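Local coordinates for conserved hypothetical protein yffB (Pseudomonas aeruginosa, PDB 1RW1) that is of unknown function but probably acts as a glutathione-dependent thiol reductase of the ArsC family, at residues I79-M82 with S87-K90; T18-H23 with D107-A112; R43-E48 with R91-L96; H49-V54 with A71-A76. All coordinates share one frame; numbering follows the deposited sequence. Where two conformers were deposited one is given.

Contact 1: I79-M82 with S87-K90; sequences IELM and SMIK
Next to I89, which packs on M82, K90 leads its chain away from this pair, and its NZ is gripped by two backbone carbonyls, T53 O and L55 O. The contact itself is purely apolar. M82, a selenomethionine in the crystal, crosses I89 at about a right angle, and the CG1 branch of I89 lies 3.8 Å from M82 CB. The turn about CG-SE of M82 (chi3 -76°) swings CE aside, while CB, CG and SE all stay within 4.0 Å of I89 CG1; an unbranched, flexible side chain can mould itself to a branched one in this way. M88, also selenomethionine, was modelled in two conformers. In the one described its CE comes to 3.5 Å from L81 CB, a tight approach, doubtful because it holds for that conformer alone. The backbone of 87-90 is held separately, M88 pairing with N56 and K90 with V54. The chain turns back after helix 75-84, and the last turns of the helix pack on the loop leading to strand 93-95. Helix 39-49 lies alongside, with C46 touching M82 and L42 touching I89, and M88 meets T61 and F62 of helix 60-63.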
loop_
_atom_site.group_PDB
_atom_site.type_symbol
_atom_site.label_atom_id
_atom_site.label_comp_id
_atom_site.label_asym_id
_atom_site.label_seq_id
_atom_site.Cartn_x
_atom_site.Cartn_y
_atom_site.Cartn_z
ATOM N N ILE A 79 2.003 -12.048 -3.010
ATOM C CA ILE A 79 0.682 -11.831 -2.457
ATOM C C ILE A 79 0.498 -12.642 -1.172
ATOM O O ILE A 79 -0.041 -12.135 -0.181
ATOM C CB ILE A 79 -0.393 -12.145 -3.525
ATOM C CG1 ILE A 79 -0.409 -11.044 -4.588
ATOM C CG2 ILE A 79 -1.764 -12.319 -2.872
ATOM C CD1 ILE A 79 -1.256 -11.373 -5.795
ATOM N N GLU A 80 0.946 -13.894 -1.152
ATOM C CA GLU A 80 0.810 -14.672 0.074
ATOM C C GLU A 80 1.574 -14.060 1.234
ATOM O O GLU A 80 1.096 -14.087 2.366
ATOM C CB GLU A 80 1.230 -16.136 -0.131
ATOM C CG GLU A 80 0.328 -16.884 -1.111
ATOM C CD GLU A 80 -1.149 -16.785 -0.749
ATOM O OE1 GLU A 80 -1.542 -17.247 0.331
ATOM O OE2 GLU A 80 -1.914 -16.198 -1.532
ATOM N N LEU A 81 2.755 -13.525 0.976
ATOM C CA LEU A 81 3.539 -12.892 2.040
ATOM C C LEU A 81 2.801 -11.681 2.617
ATOM O O LEU A 81 2.716 -11.502 3.834
ATOM C CB LEU A 81 4.903 -12.456 1.521
ATOM C CG LEU A 81 5.876 -13.553 1.115
ATOM C CD1 LEU A 81 7.150 -12.929 0.547
ATOM C CD2 LEU A 81 6.203 -14.472 2.273
HETATM N N MSE A 82 2.295 -10.832 1.732
HETATM C CA MSE A 82 1.590 -9.619 2.165
HETATM C C MSE A 82 0.266 -9.895 2.851
HETATM O O MSE A 82 -0.143 -9.146 3.739
HETATM C CB MSE A 82 1.381 -8.691 0.972
HETATM C CG MSE A 82 2.684 -8.125 0.454
HETATM SE SE MSE A 82 2.458 -6.791 -0.990
HETATM C CE MSE A 82 2.037 -8.030 -2.450
ATOM N N SER A 87 2.136 -5.509 7.174
ATOM C CA SER A 87 3.246 -4.583 7.379
ATOM C C SER A 87 4.153 -4.485 6.174
ATOM O O SER A 87 4.806 -3.441 6.013
ATOM C CB SER A 87 4.039 -5.000 8.620
ATOM O OG SER A 87 5.256 -4.313 8.778
HETATM N N MSE A 88 4.237 -5.531 5.360
HETATM C CA MSE A 88 5.081 -5.588 4.168
HETATM C C MSE A 88 4.524 -4.868 2.968
HETATM O O MSE A 88 5.186 -4.815 1.946
HETATM C CB MSE A 88 5.358 -7.050 3.783
HETATM C CG MSE A 88 6.285 -7.679 4.802
HETATM SE SE MSE A 88 7.213 -9.222 4.180
HETATM C CE MSE A 88 6.095 -9.386 2.605
ATOM N N ILE A 89 3.284 -4.389 3.026
ATOM C CA ILE A 89 2.699 -3.660 1.901
ATOM C C ILE A 89 3.221 -2.223 1.899
ATOM O O ILE A 89 3.207 -1.556 2.929
ATOM C CB ILE A 89 1.160 -3.659 1.990
ATOM C CG1 ILE A 89 0.617 -5.092 2.077
ATOM C CG2 ILE A 89 0.560 -2.942 0.800
ATOM C CD1 ILE A 89 -0.823 -5.147 2.552
ATOM N N LYS A 90 3.676 -1.734 0.751
ATOM C CA LYS A 90 4.089 -0.345 0.647
ATOM C C LYS A 90 2.917 0.574 1.001
ATOM O O LYS A 90 1.768 0.304 0.660
ATOM C CB LYS A 90 4.586 -0.045 -0.762
ATOM C CG LYS A 90 6.016 -0.442 -1.011
ATOM C CD LYS A 90 6.726 0.493 -1.983
ATOM C CE LYS A 90 8.093 -0.040 -2.409
ATOM N NZ LYS A 90 7.937 -1.280 -3.177
#

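Contact 2: T18-H23 with D107-A112; sequences TWLDEH and DAYAAA
This is an aromatic helix-helix contact, in which W19, on the C-terminal turns of helix 11-22, lies against Y109 and A110 of helix 106-113. The axes of the two short segments run nearly parallel, at 28° to each other, and stay 11.2 Å apart, a spacing that large side chains must bridge. The CB of Y109 stands almost on the normal of the W19 six-membered ring, 3.7 Å from its centroid, in a CH-pi contact. Beyond CB, the Y109 ring turns its edge to the W19 face, a T-shaped pair with planes at 88°, and its CD2 comes 3.8 Å from W19 CE3. With CG of W19 opposite the backbone N (chi1 -166°), the indole is thrown across toward the other helix. The CZ2 corner of the indole meets A110 N obliquely and touches the A110 methyl; alanine suits a ring this near the backbone. Both helices pack on the same face of the sheet, as in the thioredoxin fold: L20 and Y109 each touch L4 of strand 2-6, and L20 also meets the edge of the Y109 ring, CG lying 3.9 Å from CE2. The other face of the W19 indole is covered by H23, whose ND1 sits above the ring centre. That imidazole is fixed by a hydrogen bond of 2.8 Å from ND1 to W19 O. H23 N donates to the same oxygen from the opposite face of the carbonyl plane, so the helix end, the histidine and the tryptophan ring hold one another in position. F104 also meets Y109 edge-to-face.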
loop_
_atom_site.group_PDB
_atom_site.type_symbol
_atom_site.label_atom_id
_atom_site.label_comp_id
_atom_site.label_asym_id
_atom_site.label_seq_id
_atom_site.Cartn_x
_atom_site.Cartn_y
_atom_site.Cartn_z
ATOM N N THR A 18 -1.757 14.440 5.639
ATOM C CA THR A 18 -1.696 15.888 5.709
ATOM C C THR A 18 -1.963 16.507 4.338
ATOM O O THR A 18 -2.705 17.494 4.248
ATOM C CB THR A 18 -0.363 16.337 6.329
ATOM O OG1 THR A 18 -0.207 15.750 7.621
ATOM C CG2 THR A 18 -0.348 17.832 6.588
ATOM N N TRP A 19 -1.374 15.959 3.288
ATOM C CA TRP A 19 -1.642 16.438 1.937
ATOM C C TRP A 19 -3.146 16.348 1.632
ATOM O O TRP A 19 -3.774 17.340 1.210
ATOM C CB TRP A 19 -0.788 15.657 0.930
ATOM C CG TRP A 19 -0.737 16.290 -0.431
ATOM C CD1 TRP A 19 0.287 17.020 -0.953
ATOM C CD2 TRP A 19 -1.755 16.261 -1.444
ATOM N NE1 TRP A 19 -0.034 17.469 -2.210
ATOM C CE2 TRP A 19 -1.290 17.031 -2.528
ATOM C CE3 TRP A 19 -3.033 15.713 -1.520
ATOM C CZ2 TRP A 19 -2.047 17.237 -3.678
ATOM C CZ3 TRP A 19 -3.786 15.921 -2.659
ATOM C CH2 TRP A 19 -3.295 16.688 -3.721
ATOM N N LEU A 20 -3.724 15.171 1.821
ATOM C CA LEU A 20 -5.131 14.962 1.489
ATOM C C LEU A 20 -6.048 15.871 2.321
ATOM O O LEU A 20 -6.969 16.508 1.795
ATOM C CB LEU A 20 -5.506 13.504 1.729
ATOM C CG LEU A 20 -4.888 12.501 0.756
ATOM C CD1 LEU A 20 -5.025 11.104 1.301
ATOM C CD2 LEU A 20 -5.504 12.617 -0.629
ATOM N N ASP A 21 -5.806 15.913 3.623
ATOM C CA ASP A 21 -6.642 16.670 4.534
ATOM C C ASP A 21 -6.578 18.157 4.199
ATOM O O ASP A 21 -7.605 18.835 4.169
ATOM C CB ASP A 21 -6.198 16.444 5.981
ATOM C CG ASP A 21 -6.413 15.018 6.485
ATOM O OD1 ASP A 21 -7.240 14.290 5.899
ATOM O OD2 ASP A 21 -5.779 14.650 7.503
ATOM N N GLU A 22 -5.383 18.665 3.894
ATOM C CA GLU A 22 -5.226 20.069 3.581
ATOM C C GLU A 22 -5.864 20.435 2.243
ATOM O O GLU A 22 -6.316 21.567 2.049
ATOM C CB GLU A 22 -3.775 20.479 3.665
ATOM C CG GLU A 22 -3.289 20.508 5.100
ATOM C CD GLU A 22 -3.925 21.599 5.955
ATOM O OE1 GLU A 22 -4.140 22.706 5.440
ATOM O OE2 GLU A 22 -4.191 21.345 7.165
ATOM N N HIS A 23 -5.915 19.491 1.317
ATOM C CA HIS A 23 -6.604 19.702 0.061
ATOM C C HIS A 23 -8.103 19.386 0.147
ATOM O O HIS A 23 -8.797 19.457 -0.858
ATOM C CB HIS A 23 -5.934 18.901 -1.039
ATOM C CG HIS A 23 -4.644 19.505 -1.495
ATOM N ND1 HIS A 23 -3.428 19.174 -0.939
ATOM C CD2 HIS A 23 -4.379 20.416 -2.457
ATOM C CE1 HIS A 23 -2.468 19.853 -1.539
ATOM N NE2 HIS A 23 -3.019 20.619 -2.461
ATOM N N ASP A 107 3.460 15.191 -6.323
ATOM C CA ASP A 107 3.087 15.555 -7.687
ATOM C C ASP A 107 2.031 14.608 -8.256
ATOM O O ASP A 107 1.153 15.043 -9.010
ATOM C CB ASP A 107 4.312 15.600 -8.612
ATOM C CG ASP A 107 5.275 16.714 -8.260
ATOM O OD1 ASP A 107 4.910 17.602 -7.460
ATOM O OD2 ASP A 107 6.428 16.778 -8.745
ATOM N N ALA A 108 2.104 13.324 -7.901
ATOM C CA ALA A 108 1.106 12.359 -8.361
ATOM C C ALA A 108 -0.224 12.596 -7.659
ATOM O O ALA A 108 -1.289 12.479 -8.266
ATOM C CB ALA A 108 1.574 10.936 -8.122
ATOM N N TYR A 109 -0.180 12.902 -6.362
ATOM C CA TYR A 109 -1.394 13.246 -5.641
ATOM C C TYR A 109 -2.019 14.497 -6.283
ATOM O O TYR A 109 -3.217 14.539 -6.506
ATOM C CB TYR A 109 -1.092 13.463 -4.145
ATOM C CG TYR A 109 -1.152 12.202 -3.306
ATOM C CD1 TYR A 109 -0.608 11.013 -3.738
ATOM C CD2 TYR A 109 -1.775 12.210 -2.081
ATOM C CE1 TYR A 109 -0.704 9.854 -2.965
ATOM C CE2 TYR A 109 -1.870 11.072 -1.303
ATOM C CZ TYR A 109 -1.340 9.889 -1.748
ATOM O OH TYR A 109 -1.473 8.764 -0.949
ATOM N N ALA A 110 -1.204 15.506 -6.579
ATOM C CA ALA A 110 -1.703 16.726 -7.197
ATOM C C ALA A 110 -2.324 16.460 -8.567
ATOM O O ALA A 110 -3.376 17.003 -8.904
ATOM C CB ALA A 110 -0.587 17.733 -7.336
ATOM N N ALA A 111 -1.659 15.630 -9.356
ATOM C CA ALA A 111 -2.148 15.329 -10.697
ATOM C C ALA A 111 -3.503 14.616 -10.632
ATOM O O ALA A 111 -4.351 14.789 -11.512
ATOM C CB ALA A 111 -1.136 14.485 -11.442
ATOM N N ALA A 112 -3.709 13.825 -9.585
ATOM C CA ALA A 112 -4.935 13.056 -9.455
ATOM C C ALA A 112 -6.085 13.836 -8.829
ATOM O O ALA A 112 -7.243 13.585 -9.141
ATOM C CB ALA A 112 -4.674 11.810 -8.637
#

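Contact 3: R43-E48 with R91-L96; sequences RRWCAE and RPVLEL
V93 and W45 make the buried, close part of this contact, whereas R44 and E95 form a polar fringe toward its more exposed side. The CG1 of V93 sits over the indole face, 3.8 Å from the centroid of the five-membered ring, and its CG2 reaches toward CE3 and CZ3. A branched valine on a strand offers two methyls to such a broad ring. The indole edge has a different task: W45 NE1 donates to E95 OE2 at 2.9 Å, nearly straight (168°) and close to the ring plane, which satisfies the ring's one N-H. The same oxygen takes a salt bridge from R44 NH1 at 3.0 Å, in the guanidinium plane but from the opposite face of the carboxylate, and a weak bond from NH2. E95 was modelled in two conformers, so this double grip belongs to one of them. An extended glutamate reaches out far enough for it. R44 NE is paired with E40, and E95 OE1 with the hydroxyl of Y5; the arginine probably favours the ionised form of E95. The helical segment 43-48 lies across strand 93-95 at 95°, Y5 of strand 2-6 meets W45 edge-to-face, and C46 packs on helix 75-84.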
loop_
_atom_site.group_PDB
_atom_site.type_symbol
_atom_site.label_atom_id
_atom_site.label_comp_id
_atom_site.label_asym_id
_atom_site.label_seq_id
_atom_site.Cartn_x
_atom_site.Cartn_y
_atom_site.Cartn_z
ATOM N N ARG A 43 -4.261 -8.720 -5.238
ATOM C CA ARG A 43 -4.205 -9.109 -6.646
ATOM C C ARG A 43 -4.426 -7.927 -7.568
ATOM O O ARG A 43 -3.752 -7.807 -8.591
ATOM C CB ARG A 43 -5.258 -10.173 -6.940
ATOM C CG ARG A 43 -4.917 -11.521 -6.414
ATOM C CD ARG A 43 -6.077 -12.485 -6.451
ATOM N NE ARG A 43 -5.587 -13.826 -6.144
ATOM C CZ ARG A 43 -6.315 -14.797 -5.606
ATOM N NH1 ARG A 43 -7.588 -14.588 -5.298
ATOM N NH2 ARG A 43 -5.763 -15.983 -5.371
ATOM N N ARG A 44 -5.398 -7.077 -7.245
ATOM C CA ARG A 44 -5.668 -5.907 -8.067
ATOM C C ARG A 44 -4.488 -4.931 -8.063
ATOM O O ARG A 44 -4.099 -4.404 -9.112
ATOM C CB ARG A 44 -6.923 -5.207 -7.564
ATOM C CG ARG A 44 -8.208 -5.649 -8.164
ATOM C CD ARG A 44 -9.293 -4.642 -7.895
ATOM N NE ARG A 44 -9.644 -4.588 -6.483
ATOM C CZ ARG A 44 -9.379 -3.567 -5.678
ATOM N NH1 ARG A 44 -8.761 -2.482 -6.128
ATOM N NH2 ARG A 44 -9.727 -3.640 -4.414
ATOM N N TRP A 45 -3.926 -4.671 -6.884
ATOM C CA TRP A 45 -2.831 -3.718 -6.806
ATOM C C TRP A 45 -1.613 -4.240 -7.558
ATOM O O TRP A 45 -0.941 -3.498 -8.281
ATOM C CB TRP A 45 -2.484 -3.457 -5.347
ATOM C CG TRP A 45 -3.583 -2.844 -4.540
ATOM C CD1 TRP A 45 -4.701 -2.202 -4.988
ATOM C CD2 TRP A 45 -3.659 -2.838 -3.116
ATOM N NE1 TRP A 45 -5.457 -1.778 -3.915
ATOM C CE2 TRP A 45 -4.829 -2.149 -2.753
ATOM C CE3 TRP A 45 -2.817 -3.316 -2.099
ATOM C CZ2 TRP A 45 -5.186 -1.954 -1.418
ATOM C CZ3 TRP A 45 -3.172 -3.119 -0.791
ATOM C CH2 TRP A 45 -4.344 -2.437 -0.457
ATOM N N CYS A 46 -1.317 -5.525 -7.389
ATOM C CA CYS A 46 -0.173 -6.096 -8.090
ATOM C C CYS A 46 -0.396 -6.134 -9.608
ATOM O O CYS A 46 0.544 -5.936 -10.366
ATOM C CB CYS A 46 0.138 -7.505 -7.593
ATOM S SG CYS A 46 0.876 -7.569 -5.943
ATOM N N ALA A 47 -1.622 -6.377 -10.051
ATOM C CA ALA A 47 -1.905 -6.362 -11.478
ATOM C C ALA A 47 -1.597 -5.003 -12.090
ATOM O O ALA A 47 -1.128 -4.919 -13.230
ATOM C CB ALA A 47 -3.361 -6.732 -11.707
ATOM N N GLU A 48 -1.887 -3.938 -11.355
ATOM C CA GLU A 48 -1.750 -2.591 -11.856
ATOM C C GLU A 48 -0.327 -2.048 -11.746
ATOM O O GLU A 48 0.077 -1.238 -12.578
ATOM C CB GLU A 48 -2.723 -1.684 -11.094
ATOM C CG GLU A 48 -2.679 -0.219 -11.502
ATOM C CD GLU A 48 -3.579 0.658 -10.676
ATOM O OE1 GLU A 48 -4.227 0.127 -9.747
ATOM O OE2 GLU A 48 -3.623 1.866 -10.945
ATOM N N ARG A 91 3.248 1.675 1.660
ATOM C CA ARG A 91 2.249 2.650 2.128
ATOM C C ARG A 91 2.470 3.998 1.430
ATOM O O ARG A 91 3.625 4.401 1.192
ATOM C CB ARG A 91 2.258 2.781 3.638
ATOM C CG ARG A 91 1.872 1.489 4.331
ATOM C CD ARG A 91 1.706 1.655 5.811
ATOM N NE ARG A 91 2.927 1.958 6.536
ATOM C CZ ARG A 91 3.636 1.072 7.222
ATOM N NH1 ARG A 91 3.337 -0.216 7.234
ATOM N NH2 ARG A 91 4.666 1.505 7.924
ATOM N N PRO A 92 1.404 4.788 1.366
ATOM C CA PRO A 92 0.024 4.317 1.283
ATOM C C PRO A 92 -0.284 3.576 0.012
ATOM O O PRO A 92 0.528 3.553 -0.907
ATOM C CB PRO A 92 -0.799 5.632 1.312
ATOM C CG PRO A 92 0.193 6.746 1.499
ATOM C CD PRO A 92 1.477 6.195 0.961
ATOM N N VAL A 93 -1.486 3.008 -0.054
ATOM C CA VAL A 93 -2.160 2.782 -1.333
ATOM C C VAL A 93 -3.370 3.692 -1.324
ATOM O O VAL A 93 -4.094 3.763 -0.327
ATOM C CB VAL A 93 -2.548 1.318 -1.573
ATOM C CG1 VAL A 93 -3.283 1.171 -2.892
ATOM C CG2 VAL A 93 -1.325 0.429 -1.545
ATOM N N LEU A 94 -3.597 4.416 -2.416
ATOM C CA LEU A 94 -4.733 5.324 -2.527
ATOM C C LEU A 94 -5.541 4.909 -3.739
ATOM O O LEU A 94 -5.034 4.950 -4.869
ATOM C CB LEU A 94 -4.268 6.761 -2.671
ATOM C CG LEU A 94 -5.368 7.805 -2.919
ATOM C CD1 LEU A 94 -6.392 7.869 -1.787
ATOM C CD2 LEU A 94 -4.733 9.175 -3.123
ATOM N N GLU A 95 -6.790 4.502 -3.505
ATOM C CA GLU A 95 -7.730 4.115 -4.554
ATOM C C GLU A 95 -8.513 5.329 -5.008
ATOM O O GLU A 95 -9.159 5.993 -4.213
ATOM C CB GLU A 95 -8.597 2.963 -4.073
ATOM C CG GLU A 95 -7.780 1.677 -4.011
ATOM C CD GLU A 95 -8.601 0.489 -3.621
ATOM O OE1 GLU A 95 -9.697 0.671 -3.049
ATOM O OE2 GLU A 95 -8.150 -0.630 -3.903
ATOM N N LEU A 96 -8.419 5.607 -6.296
ATOM C CA LEU A 96 -8.983 6.793 -6.918
ATOM C C LEU A 96 -10.242 6.500 -7.737
ATOM O O LEU A 96 -10.877 7.407 -8.257
ATOM C CB LEU A 96 -7.945 7.426 -7.853
ATOM C CG LEU A 96 -6.677 7.926 -7.166
ATOM C CD1 LEU A 96 -5.596 8.194 -8.190
ATOM C CD2 LEU A 96 -6.968 9.149 -6.327
#

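Contact 4: H49-V54 with A71-A76; sequences HGWQTV and ADLDEA
W51 meets L73, D74 and E75 in turn, its indole laid along the backbone that leads into helix 75-84. The six-membered end reaches L73, with CH2 3.5 Å from L73 CB and CZ3 4.0 Å from L73 CD1, the two side chains crossing at about a right angle. Midway, NE1 lies 3.6 Å from D74 C, a peptide carbon over the ring face. At the near end CD1 comes 3.3 Å from E75 N, approached obliquely, and the aliphatic CB of E75 adds a weaker touch. The opposite face of the indole is covered by Q52 CG from its own segment. To bring the ring there, CG of W51 stands between the backbone N and the carbonyl carbon (chi1 66°).

Further out, two helix starts fix the pieces. G50 ends helix 39-49 with positive phi (94°), where a CB would press on the carbonyl O of H49, so glycine fits. G50 is also the N-cap of helix 51-54, and its O accepts from both T53 N and V54 N. T53 OG1 donates to H49 O, tying the turn back on itself. On the other side D74 is the N-cap of helix 75-84, its OD1 accepting from K77 N, which is why a short acidic residue suits this place. C46 packs on the base of W51 (CA and CB), and A78 also touches its side chain. The contact is probably held mainly by van der Waals contact with peptide groups and leucine, with no polar bond across; a flat, polarisable tryptophan is well matched to such a surface.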
loop_
_atom_site.group_PDB
_atom_site.type_symbol
_atom_site.label_atom_id
_atom_site.label_comp_id
_atom_site.label_asym_id
_atom_site.label_seq_id
_atom_site.Cartn_x
_atom_site.Cartn_y
_atom_site.Cartn_z
ATOM N N HIS A 49 0.415 -2.474 -10.723
ATOM C CA HIS A 49 1.680 -1.843 -10.367
ATOM C C HIS A 49 2.883 -2.757 -10.332
ATOM O O HIS A 49 4.015 -2.282 -10.395
ATOM C CB HIS A 49 1.588 -1.188 -8.983
ATOM C CG HIS A 49 0.664 -0.031 -8.942
ATOM N ND1 HIS A 49 1.011 1.216 -9.404
ATOM C CD2 HIS A 49 -0.590 0.068 -8.456
ATOM C CE1 HIS A 49 -0.015 2.029 -9.230
ATOM N NE2 HIS A 49 -0.993 1.360 -8.647
ATOM N N GLY A 50 2.655 -4.062 -10.227
ATOM C CA GLY A 50 3.729 -5.035 -10.109
ATOM C C GLY A 50 4.014 -5.340 -8.653
ATOM O O GLY A 50 4.034 -4.454 -7.788
ATOM N N TRP A 51 4.256 -6.614 -8.363
ATOM C CA TRP A 51 4.481 -7.014 -6.989
ATOM C C TRP A 51 5.709 -6.342 -6.403
ATOM O O TRP A 51 5.745 -6.127 -5.191
ATOM C CB TRP A 51 4.559 -8.539 -6.828
ATOM C CG TRP A 51 5.740 -9.212 -7.486
ATOM C CD1 TRP A 51 5.758 -9.814 -8.714
ATOM C CD2 TRP A 51 7.052 -9.385 -6.946
ATOM N NE1 TRP A 51 6.998 -10.343 -8.970
ATOM C CE2 TRP A 51 7.814 -10.086 -7.902
ATOM C CE3 TRP A 51 7.664 -9.030 -5.743
ATOM C CZ2 TRP A 51 9.147 -10.417 -7.699
ATOM C CZ3 TRP A 51 8.996 -9.366 -5.542
ATOM C CH2 TRP A 51 9.717 -10.051 -6.515
ATOM N N GLN A 52 6.724 -5.998 -7.206
ATOM C CA GLN A 52 7.885 -5.322 -6.621
ATOM C C GLN A 52 7.563 -3.904 -6.178
ATOM O O GLN A 52 8.234 -3.356 -5.319
ATOM C CB GLN A 52 9.056 -5.324 -7.590
ATOM C CG GLN A 52 9.670 -6.701 -7.761
ATOM C CD GLN A 52 10.732 -6.796 -8.845
ATOM O OE1 GLN A 52 10.907 -5.873 -9.636
ATOM N NE2 GLN A 52 11.434 -7.923 -8.882
ATOM N N THR A 53 6.550 -3.308 -6.779
ATOM C CA THR A 53 6.098 -1.985 -6.403
ATOM C C THR A 53 5.223 -2.041 -5.150
ATOM O O THR A 53 5.342 -1.212 -4.269
ATOM C CB THR A 53 5.336 -1.402 -7.580
ATOM O OG1 THR A 53 6.189 -1.407 -8.740
ATOM C CG2 THR A 53 4.891 0.027 -7.313
ATOM N N VAL A 54 4.363 -3.046 -5.058
ATOM C CA VAL A 54 3.428 -3.147 -3.944
ATOM C C VAL A 54 4.116 -3.715 -2.692
ATOM O O VAL A 54 3.779 -3.330 -1.576
ATOM C CB VAL A 54 2.212 -4.004 -4.360
ATOM C CG1 VAL A 54 1.199 -4.133 -3.240
ATOM C CG2 VAL A 54 1.549 -3.414 -5.580
ATOM N N ALA A 71 12.798 -16.560 -1.564
ATOM C CA ALA A 71 13.306 -17.192 -2.789
ATOM C C ALA A 71 12.335 -17.172 -3.977
ATOM O O ALA A 71 11.140 -17.415 -3.814
ATOM C CB ALA A 71 13.718 -18.620 -2.482
ATOM N N ASP A 72 12.874 -16.902 -5.164
ATOM C CA ASP A 72 12.162 -17.062 -6.433
ATOM C C ASP A 72 10.783 -16.426 -6.407
ATOM O O ASP A 72 9.790 -17.035 -6.800
ATOM C CB ASP A 72 12.062 -18.547 -6.792
ATOM C CG ASP A 72 13.416 -19.217 -6.847
ATOM O OD1 ASP A 72 14.241 -18.787 -7.679
ATOM O OD2 ASP A 72 13.746 -20.162 -6.096
ATOM N N LEU A 73 10.714 -15.181 -5.972
ATOM C CA LEU A 73 9.433 -14.530 -5.863
ATOM C C LEU A 73 8.817 -14.205 -7.218
ATOM O O LEU A 73 9.487 -13.930 -8.215
ATOM C CB LEU A 73 9.575 -13.254 -5.050
ATOM C CG LEU A 73 9.906 -13.453 -3.564
ATOM C CD1 LEU A 73 10.096 -12.118 -2.851
ATOM C CD2 LEU A 73 8.845 -14.292 -2.856
ATOM N N ASP A 74 7.496 -14.235 -7.216
ATOM C CA ASP A 74 6.656 -13.846 -8.325
ATOM C C ASP A 74 5.389 -13.262 -7.711
ATOM O O ASP A 74 5.295 -13.109 -6.481
ATOM C CB ASP A 74 6.344 -15.034 -9.238
ATOM C CG ASP A 74 5.760 -16.226 -8.489
ATOM O OD1 ASP A 74 5.069 -16.034 -7.454
ATOM O OD2 ASP A 74 5.916 -17.397 -8.919
ATOM N N GLU A 75 4.434 -12.881 -8.549
ATOM C CA GLU A 75 3.244 -12.229 -8.021
ATOM C C GLU A 75 2.517 -13.105 -6.991
ATOM O O GLU A 75 2.138 -12.628 -5.912
ATOM C CB GLU A 75 2.301 -11.822 -9.132
ATOM C CG GLU A 75 1.074 -11.082 -8.636
ATOM C CD GLU A 75 0.223 -10.591 -9.763
ATOM O OE1 GLU A 75 0.478 -9.480 -10.285
ATOM O OE2 GLU A 75 -0.697 -11.346 -10.139
ATOM N N ALA A 76 2.305 -14.370 -7.320
ATOM C CA ALA A 76 1.526 -15.225 -6.431
ATOM C C ALA A 76 2.179 -15.328 -5.058
ATOM O O ALA A 76 1.512 -15.244 -4.008
ATOM C CB ALA A 76 1.337 -16.598 -7.038
#

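From the N terminus, helix 11-22 supplies the first half of contact 2, which closes only at helix 106-113, enclosing all the rest. Inside it contact 3 joins helix 39-49 to strand 93-95. Nested in that loop, contact 4 links 49-54 to 71-76 and is complete before contact 1 opens within helix 75-84 and returns at 87-90; these two are in series and no loops cross. Contacts 1 and 4 both use helix 75-84, and helix 39-49 borders both. Contact 2 lies on the opposite side of the chain's centre from them, touching contact 3 where Y109 meets P92 and L94. V93 points oppositely to L94, toward helix 39-49, so the helices cover different sheet faces.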